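Local coordinates for uncharacterized protein (PDB 4DQA) that is of unknown function but probably binds carbohydrate, joining an N-terminal BT_3987-like (DUF1735) domain to a concanavalin A-like lectin/glucanase domain, at residues Pro7-Glu15 / Asp30-Ala38; Glu285-Arg293 / Lys299-Pro307. All blocks are in the same frame, centred on the assembly; numbering follows the deposited sequence.

Contact 1 (Pro7-Glu15 / Asp30-Ala38)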
loop_
_atom_site.group_PDB
_atom_site.type_symbol
_atom_site.label_atom_id
_atom_site.label_comp_id
_atom_site.label_asym_id
_atom_site.label_seq_id
_atom_site.Cartn_x
_atom_site.Cartn_y
_atom_site.Cartn_z
ATOM N N PRO A 7 -46.395 8.133 -10.807
ATOM C CA PRO A 7 -45.396 7.303 -10.111
ATOM C C PRO A 7 -44.084 7.208 -10.851
ATOM O O PRO A 7 -44.050 7.361 -12.073
ATOM C CB PRO A 7 -46.020 5.918 -10.102
ATOM C CG PRO A 7 -46.855 5.886 -11.384
ATOM C CD PRO A 7 -47.338 7.328 -11.604
ATOM N N LYS A 8 -43.025 6.906 -10.109
ATOM C CA LYS A 8 -41.669 6.931 -10.643
ATOM C C LYS A 8 -40.934 5.643 -10.327
ATOM O O LYS A 8 -41.235 4.956 -9.352
ATOM C CB LYS A 8 -40.892 8.104 -10.045
ATOM C CG LYS A 8 -41.417 9.473 -10.501
ATOM C CD LYS A 8 -40.534 10.602 -9.992
ATOM C CE LYS A 8 -40.930 11.953 -10.602
ATOM N NZ LYS A 8 -42.341 12.325 -10.289
ATOM N N VAL A 9 -39.935 5.344 -11.148
ATOM C CA VAL A 9 -39.079 4.183 -10.937
ATOM C C VAL A 9 -37.790 4.619 -10.239
ATOM O O VAL A 9 -37.247 5.674 -10.547
ATOM C CB VAL A 9 -38.774 3.518 -12.294
ATOM C CG1 VAL A 9 -37.663 2.491 -12.175
ATOM C CG2 VAL A 9 -40.049 2.876 -12.841
ATOM N N TYR A 10 -37.341 3.818 -9.279
ATOM C CA TYR A 10 -36.149 4.137 -8.520
ATOM C C TYR A 10 -35.561 2.887 -7.904
ATOM O O TYR A 10 -36.132 1.802 -8.002
ATOM C CB TYR A 10 -36.471 5.179 -7.434
ATOM C CG TYR A 10 -37.286 4.684 -6.265
ATOM C CD1 TYR A 10 -38.656 4.458 -6.385
ATOM C CD2 TYR A 10 -36.693 4.477 -5.019
ATOM C CE1 TYR A 10 -39.398 4.009 -5.302
ATOM C CE2 TYR A 10 -37.430 4.028 -3.948
ATOM C CZ TYR A 10 -38.780 3.810 -4.090
ATOM O OH TYR A 10 -39.511 3.368 -3.016
ATOM N N PHE A 11 -34.408 3.044 -7.265
ATOM C CA PHE A 11 -33.794 1.969 -6.504
ATOM C C PHE A 11 -34.039 2.103 -4.996
ATOM O O PHE A 11 -33.764 3.142 -4.425
ATOM C CB PHE A 11 -32.293 1.963 -6.765
ATOM C CG PHE A 11 -31.904 1.442 -8.126
ATOM C CD1 PHE A 11 -32.107 0.126 -8.445
ATOM C CD2 PHE A 11 -31.288 2.269 -9.059
ATOM C CE1 PHE A 11 -31.704 -0.361 -9.675
ATOM C CE2 PHE A 11 -30.884 1.784 -10.289
ATOM C CZ PHE A 11 -31.087 0.452 -10.577
ATOM N N GLU A 12 -34.544 1.041 -4.378
ATOM C CA GLU A 12 -34.980 1.060 -2.968
ATOM C C GLU A 12 -33.795 1.138 -2.042
ATOM O O GLU A 12 -33.821 1.855 -1.039
ATOM C CB GLU A 12 -35.766 -0.213 -2.665
ATOM C CG GLU A 12 -36.346 -0.308 -1.274
ATOM C CD GLU A 12 -37.252 -1.508 -1.157
ATOM O OE1 GLU A 12 -36.741 -2.640 -1.009
ATOM O OE2 GLU A 12 -38.477 -1.322 -1.246
ATOM N N SER A 13 -32.757 0.379 -2.369
ATOM C CA SER A 13 -31.518 0.401 -1.596
ATOM C C SER A 13 -30.438 0.992 -2.475
ATOM O O SER A 13 -30.191 0.516 -3.587
ATOM C CB SER A 13 -31.116 -1.002 -1.125
ATOM N N LYS A 14 -29.804 2.037 -1.961
ATOM C CA LYS A 14 -28.824 2.796 -2.718
ATOM C C LYS A 14 -27.516 2.025 -2.898
ATOM O O LYS A 14 -26.922 2.124 -3.953
ATOM C CB LYS A 14 -28.542 4.123 -2.007
ATOM C CG LYS A 14 -27.585 5.043 -2.757
ATOM C CD LYS A 14 -27.124 6.208 -1.873
ATOM C CE LYS A 14 -26.185 7.178 -2.619
ATOM N NZ LYS A 14 -25.698 8.338 -1.769
ATOM N N GLU A 15 -27.097 1.254 -1.886
ATOM C CA GLU A 15 -25.731 0.715 -1.816
ATOM C C GLU A 15 -25.635 -0.744 -1.358
ATOM O O GLU A 15 -26.334 -1.164 -0.435
ATOM C CB GLU A 15 -24.888 1.558 -0.847
ATOM C CG GLU A 15 -24.914 3.045 -1.113
ATOM C CD GLU A 15 -23.897 3.798 -0.280
ATOM O OE1 GLU A 15 -23.415 3.259 0.745
ATOM O OE2 GLU A 15 -23.580 4.939 -0.661
ATOM N N ASP A 30 -28.014 -9.638 -8.090
ATOM C CA ASP A 30 -29.355 -9.303 -8.542
ATOM C C ASP A 30 -29.498 -7.798 -8.631
ATOM O O ASP A 30 -29.022 -7.060 -7.759
ATOM C CB ASP A 30 -30.392 -9.866 -7.570
ATOM C CG ASP A 30 -30.426 -11.393 -7.560
ATOM O OD1 ASP A 30 -30.057 -12.016 -8.578
ATOM O OD2 ASP A 30 -30.828 -11.969 -6.528
ATOM N N LEU A 31 -30.166 -7.357 -9.685
ATOM C CA LEU A 31 -30.453 -5.955 -9.912
ATOM C C LEU A 31 -31.959 -5.791 -10.046
ATOM O O LEU A 31 -32.576 -6.355 -10.972
ATOM C CB LEU A 31 -29.752 -5.475 -11.173
ATOM C CG LEU A 31 -29.945 -4.006 -11.513
ATOM C CD1 LEU A 31 -29.308 -3.158 -10.426
ATOM C CD2 LEU A 31 -29.344 -3.745 -12.887
ATOM N N VAL A 32 -32.541 -5.008 -9.136
ATOM C CA VAL A 32 -33.977 -4.774 -9.073
ATOM C C VAL A 32 -34.274 -3.302 -8.792
ATOM O O VAL A 32 -33.706 -2.705 -7.872
ATOM C CB VAL A 32 -34.613 -5.631 -7.959
ATOM C CG1 VAL A 32 -36.090 -5.363 -7.834
ATOM C CG2 VAL A 32 -34.388 -7.107 -8.240
ATOM N N SER A 33 -35.151 -2.722 -9.597
ATOM C CA SER A 33 -35.687 -1.404 -9.348
ATOM C C SER A 33 -37.140 -1.532 -8.939
ATOM O O SER A 33 -37.700 -2.627 -8.983
ATOM C CB SER A 33 -35.561 -0.544 -10.608
ATOM O OG SER A 33 -36.248 -1.115 -11.709
ATOM N N ARG A 34 -37.747 -0.428 -8.513
ATOM C CA ARG A 34 -39.154 -0.454 -8.093
ATOM C C ARG A 34 -39.910 0.828 -8.431
ATOM O O ARG A 34 -39.330 1.839 -8.811
ATOM C CB ARG A 34 -39.278 -0.704 -6.590
ATOM C CG ARG A 34 -38.606 0.338 -5.713
ATOM C CD ARG A 34 -39.112 0.230 -4.288
ATOM N NE ARG A 34 -40.496 0.667 -4.189
ATOM C CZ ARG A 34 -41.209 0.673 -3.067
ATOM N NH1 ARG A 34 -40.676 0.234 -1.930
ATOM N NH2 ARG A 34 -42.460 1.110 -3.088
ATOM N N LEU A 35 -41.229 0.750 -8.264
ATOM C CA LEU A 35 -42.111 1.899 -8.388
ATOM C C LEU A 35 -42.367 2.559 -7.038
ATOM O O LEU A 35 -42.334 1.910 -5.985
ATOM C CB LEU A 35 -43.463 1.453 -8.945
ATOM C CG LEU A 35 -43.546 1.162 -10.436
ATOM C CD1 LEU A 35 -44.895 0.523 -10.769
ATOM C CD2 LEU A 35 -43.355 2.439 -11.206
ATOM N N SER A 36 -42.657 3.852 -7.077
ATOM C CA SER A 36 -42.980 4.583 -5.853
ATOM C C SER A 36 -44.341 4.117 -5.322
ATOM O O SER A 36 -44.555 4.020 -4.107
ATOM C CB SER A 36 -42.978 6.080 -6.137
ATOM O OG SER A 36 -43.784 6.364 -7.266
ATOM N N SER A 37 -45.244 3.814 -6.247
ATOM C CA SER A 37 -46.545 3.228 -5.923
ATOM C C SER A 37 -47.008 2.398 -7.111
ATOM O O SER A 37 -46.592 2.651 -8.240
ATOM C CB SER A 37 -47.569 4.323 -5.627
ATOM O OG SER A 37 -47.700 5.208 -6.730
ATOM N N ALA A 38 -47.865 1.411 -6.865
ATOM C CA ALA A 38 -48.295 0.506 -7.926
ATOM C C ALA A 38 -49.212 1.216 -8.912
ATOM O O ALA A 38 -49.817 2.249 -8.598
ATOM C CB ALA A 38 -48.983 -0.713 -7.345
HETATM O O HOH W 1 -42.220 5.053 -2.117
HETATM O O HOH W 2 -35.036 -1.567 -5.559
#
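Tyr10 and Arg34 face each other as an antiparallel hydrogen-bonded pair, and their side chains run alongside one another in the same direction. Two backbone bonds join them, Tyr10 N to Arg34 O and Arg34 N to Tyr10 O, each 2.8 Å long. In both residues CG sits between the backbone N and the carbonyl carbon (chi1 72° for Tyr10, 60° for Arg34), which lays Arg34 CG over one face of the phenol ring in a CH-pi contact, 4.0 Å from the ring centroid. Farther out the arginine bends at chi3 and places its guanidinium 30° from the ring plane, with Tyr10 OH over one face. The guanidinium is held on two edges: NE and NH2 both donate to Leu35 O, while Arg34 NH1 forms a salt bridge with Glu12 OE2 at 2.8 Å. These in-plane bonds probably fix its rotation; the carboxylate plane is steeply turned against it, and Glu12 OE2 in turn bonds to Tyr89 OH. Beyond the Val9-Leu35 pair, Ser36 OG accepts from Lys8 N at 3.0 Å and Ser36 N donates to Lys8 O. On the sheet face bearing Val9 and Leu35, Val9 CG2 meets Leu35 CD2 at 3.7 Å. Phe11 swings its ring back so that CE1 reaches Leu31 CD1 at 3.8 Å, beside Tyr47 and Val115. The polar Tyr10-Arg34 pair on one face and buried Val9 and Leu35 on the other are consistent with the beta-sandwich expected of an E-set domain, in which strands 8-10 and 27-35 pair antiparallel.

Contact 2 (Glu285-Arg293 / Lys299-Pro307); sequences EVRVWSVAR and KQNMLGVDP
Asn301, just past the end of helix 295-300, presents its backbone carbonyl to Arg287. The guanidinium meets this oxygen end-on: Arg287 NH2 donates to Asn301 O at 2.8 Å, nearly in line with the carbonyl bond, whereas Arg287 NH1, 3.0 Å from the same Asn301 O, comes from above the carbonyl plane. Arg287 spans the distance because its chain is extended from CG to NE (chi2 177°, chi3 -168°). The Asn301 side chain takes part differently, its ND2 bonding back to Gln297 O while Arg293 NH2 passes nearby without a hydrogen bond. Met302, a selenomethionine, contributes its carbonyl oxygen, which water 3 links to Glu285 O; the water lies over the centre of one face of the Arg287 guanidinium. Leu303 follows, its carbonyl packed against the Glu285 carboxylate, with CD of Glu285 3.5 Å from Leu303 O. Gly304 closes a type I turn by donating its N to Asn301 O, which thus receives three bonds, and its CA lies 3.4 Å from Glu285 OE1. Glu285 OE1 takes a nearly straight bond from Arg287 NH2 at 2.7 Å, through its anti lone pair, and also bonds to Tyr315 OH. Val305 points toward the strand; in the conformer given here, one of two, CG1 lies over the guanidinium face opposite the water and Val305 CG2 meets the edge of the Trp289 ring, 4.0 Å from Trp289 CH2. Over a face of that indole lies Arg293, its guanidinium centred above CH2. Since Arg287 NH1 also pairs with Glu166, the turn after the helix is joined to strand 282-289 mainly through hydrogen bonds to the Asn301 carbonyl, from a buried cation that Glu285 and Glu166 probably keep charged and positioned.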
loop_
_atom_site.group_PDB
_atom_site.type_symbol
_atom_site.label_atom_id
_atom_site.label_comp_id
_atom_site.label_asym_id
_atom_site.label_seq_id
_atom_site.Cartn_x
_atom_site.Cartn_y
_atom_site.Cartn_z
ATOM N N GLU A 285 8.876 -4.435 2.035
ATOM C CA GLU A 285 8.532 -3.067 1.618
ATOM C C GLU A 285 9.601 -2.058 2.026
ATOM O O GLU A 285 9.319 -0.994 2.608
ATOM C CB GLU A 285 7.163 -2.648 2.148
ATOM C CG GLU A 285 6.032 -3.469 1.627
ATOM C CD GLU A 285 5.863 -3.319 0.126
ATOM O OE1 GLU A 285 5.712 -2.167 -0.339
ATOM O OE2 GLU A 285 5.933 -4.340 -0.602
ATOM N N VAL A 286 10.827 -2.398 1.673
ATOM C CA VAL A 286 11.995 -1.556 1.956
ATOM C C VAL A 286 12.147 -0.500 0.875
ATOM O O VAL A 286 12.193 -0.835 -0.311
ATOM C CB VAL A 286 13.260 -2.418 1.987
ATOM C CG1 VAL A 286 14.505 -1.577 2.185
ATOM C CG2 VAL A 286 13.166 -3.497 3.056
ATOM N N ARG A 287 12.175 0.771 1.266
ATOM C CA ARG A 287 12.217 1.867 0.294
ATOM C C ARG A 287 13.151 2.969 0.685
ATOM O O ARG A 287 13.295 3.286 1.859
ATOM C CB ARG A 287 10.829 2.479 0.097
ATOM C CG ARG A 287 9.720 1.451 -0.092
ATOM C CD ARG A 287 8.362 2.142 -0.206
ATOM N NE ARG A 287 7.291 1.150 -0.095
ATOM C CZ ARG A 287 6.146 1.342 0.528
ATOM N NH1 ARG A 287 5.869 2.508 1.098
ATOM N NH2 ARG A 287 5.252 0.368 0.569
ATOM N N VAL A 288 13.716 3.623 -0.325
ATOM C CA VAL A 288 14.422 4.885 -0.126
ATOM C C VAL A 288 13.805 5.880 -1.089
ATOM O O VAL A 288 13.618 5.563 -2.266
ATOM C CB VAL A 288 15.905 4.786 -0.444
ATOM C CG1 VAL A 288 16.571 6.161 -0.283
ATOM C CG2 VAL A 288 16.595 3.793 0.470
ATOM N N TRP A 289 13.481 7.069 -0.589
ATOM C CA TRP A 289 12.924 8.132 -1.414
ATOM C C TRP A 289 13.848 9.326 -1.381
ATOM O O TRP A 289 14.494 9.600 -0.367
ATOM C CB TRP A 289 11.576 8.609 -0.857
ATOM C CG TRP A 289 10.506 7.591 -0.729
ATOM C CD1 TRP A 289 10.365 6.662 0.268
ATOM C CD2 TRP A 289 9.364 7.431 -1.591
ATOM N NE1 TRP A 289 9.226 5.920 0.062
ATOM C CE2 TRP A 289 8.590 6.387 -1.065
ATOM C CE3 TRP A 289 8.933 8.063 -2.769
ATOM C CZ2 TRP A 289 7.408 5.950 -1.666
ATOM C CZ3 TRP A 289 7.756 7.625 -3.368
ATOM C CH2 TRP A 289 7.013 6.579 -2.815
ATOM N N SER A 290 13.846 10.092 -2.473
ATOM C CA SER A 290 14.575 11.352 -2.538
ATOM C C SER A 290 13.708 12.571 -2.162
ATOM O O SER A 290 13.980 13.709 -2.587
ATOM C CB SER A 290 15.139 11.527 -3.945
ATOM O OG SER A 290 14.092 11.506 -4.898
ATOM N N VAL A 291 12.660 12.321 -1.378
ATOM C CA VAL A 291 11.844 13.353 -0.761
ATOM C C VAL A 291 11.553 12.951 0.672
ATOM O O VAL A 291 11.725 11.768 1.031
ATOM C CB VAL A 291 10.497 13.513 -1.492
ATOM C CG1 VAL A 291 10.747 13.932 -2.928
ATOM C CG2 VAL A 291 9.662 12.227 -1.430
ATOM N N ALA A 292 11.132 13.915 1.486
ATOM C CA ALA A 292 10.637 13.618 2.818
ATOM C C ALA A 292 9.160 13.258 2.678
ATOM O O ALA A 292 8.325 14.117 2.378
ATOM C CB ALA A 292 10.808 14.823 3.758
ATOM N N ARG A 293 8.825 11.989 2.878
ATOM C CA ARG A 293 7.445 11.589 2.788
ATOM C C ARG A 293 6.686 12.140 3.989
ATOM O O ARG A 293 7.196 12.139 5.116
ATOM C CB ARG A 293 7.351 10.059 2.745
ATOM C CG ARG A 293 7.979 9.438 1.508
ATOM C CD ARG A 293 7.100 9.614 0.287
ATOM N NE ARG A 293 6.077 8.587 0.270
ATOM C CZ ARG A 293 5.119 8.502 -0.644
ATOM N NH1 ARG A 293 5.011 9.425 -1.585
ATOM N NH2 ARG A 293 4.259 7.499 -0.591
ATOM N N LYS A 299 1.717 6.593 6.322
ATOM C CA LYS A 299 0.608 5.798 6.857
ATOM C C LYS A 299 -0.165 5.078 5.797
ATOM O O LYS A 299 -0.494 3.898 5.966
ATOM C CB LYS A 299 -0.376 6.667 7.626
ATOM C CG LYS A 299 0.136 7.125 8.935
ATOM C CD LYS A 299 -0.781 8.205 9.489
ATOM C CE LYS A 299 -0.232 8.742 10.798
ATOM N NZ LYS A 299 -0.982 9.937 11.261
ATOM N N GLN A 300 -0.460 5.774 4.702
ATOM C CA GLN A 300 -1.370 5.221 3.728
ATOM C C GLN A 300 -0.713 4.209 2.812
ATOM O O GLN A 300 -1.409 3.397 2.225
ATOM C CB GLN A 300 -1.984 6.345 2.914
ATOM C CG GLN A 300 -2.908 7.199 3.781
ATOM C CD GLN A 300 -3.650 8.234 2.983
ATOM O OE1 GLN A 300 -3.325 9.426 3.038
ATOM N NE2 GLN A 300 -4.664 7.790 2.232
ATOM N N ASN A 301 0.611 4.215 2.743
ATOM C CA ASN A 301 1.318 3.359 1.790
ATOM C C ASN A 301 2.208 2.292 2.418
ATOM O O ASN A 301 3.049 1.717 1.749
ATOM C CB ASN A 301 2.136 4.210 0.826
ATOM C CG ASN A 301 1.267 5.087 -0.012
ATOM O OD1 ASN A 301 0.557 4.604 -0.897
ATOM N ND2 ASN A 301 1.225 6.367 0.325
HETATM N N MSE A 302 1.990 1.982 3.698
HETATM C CA MSE A 302 2.866 1.044 4.397
HETATM C C MSE A 302 2.990 -0.313 3.686
HETATM O O MSE A 302 4.079 -0.900 3.670
HETATM C CB MSE A 302 2.384 0.818 5.842
HETATM C CG MSE A 302 2.471 2.017 6.692
HETATM SE SE MSE A 302 1.884 1.552 8.516
HETATM C CE MSE A 302 0.147 0.704 8.035
ATOM N N LEU A 303 1.894 -0.794 3.090
ATOM C CA LEU A 303 1.884 -2.141 2.505
ATOM C C LEU A 303 2.238 -2.219 1.037
ATOM O O LEU A 303 2.422 -3.311 0.490
ATOM C CB LEU A 303 0.513 -2.807 2.682
ATOM C CG LEU A 303 0.001 -2.927 4.109
ATOM C CD1 LEU A 303 -1.375 -3.570 4.087
ATOM C CD2 LEU A 303 0.960 -3.714 4.994
ATOM N N GLY A 304 2.314 -1.083 0.357
ATOM C CA GLY A 304 2.604 -1.100 -1.062
ATOM C C GLY A 304 2.560 0.268 -1.691
ATOM O O GLY A 304 1.782 1.132 -1.279
ATOM N N VAL A 305 3.403 0.471 -2.706
ATOM C CA VAL A 305 3.368 1.684 -3.501
ATOM C C VAL A 305 3.663 1.315 -4.958
ATOM O O VAL A 305 4.207 0.257 -5.226
ATOM C CB VAL A 305 4.353 2.755 -2.915
ATOM C CG1 VAL A 305 5.805 2.492 -3.337
ATOM C CG2 VAL A 305 3.935 4.150 -3.303
ATOM N N ASP A 306 3.316 2.202 -5.893
ATOM C CA ASP A 306 3.600 1.962 -7.295
ATOM C C ASP A 306 5.113 2.075 -7.477
ATOM O O ASP A 306 5.711 3.094 -7.121
ATOM C CB ASP A 306 2.901 3.045 -8.109
ATOM C CG ASP A 306 3.017 2.852 -9.611
ATOM O OD1 ASP A 306 3.886 2.101 -10.099
ATOM O OD2 ASP A 306 2.196 3.497 -10.322
ATOM N N PRO A 307 5.744 1.037 -8.041
ATOM C CA PRO A 307 7.197 1.149 -8.224
ATOM C C PRO A 307 7.643 2.186 -9.239
ATOM O O PRO A 307 8.837 2.498 -9.278
ATOM C CB PRO A 307 7.611 -0.244 -8.687
ATOM C CG PRO A 307 6.379 -0.897 -9.160
ATOM C CD PRO A 307 5.220 -0.264 -8.471
HETATM O O HOH W 3 6.928 0.388 3.788
#

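Overall arrangement
From the N terminus, the chain runs through strands 8-10 and 15-19 and returns along strand 27-35, where contact 1 closes the first loop within the N-terminal domain. It joins neighbouring strands of a mixed sheet. The chain then completes that domain and enters the concanavalin A-like part, where contact 2 closes a much shorter excursion: only five residues separate its segments, most of them in helix 295-300, and the turn beyond that helix packs back on strand 282-289 of the large antiparallel sheet. The two contacts lie in series, neither nested nor crossed. Their centres are 45 Å apart and their nearest atoms about 19 Å, so they do not touch, and each lies within its own part of the two-domain chain.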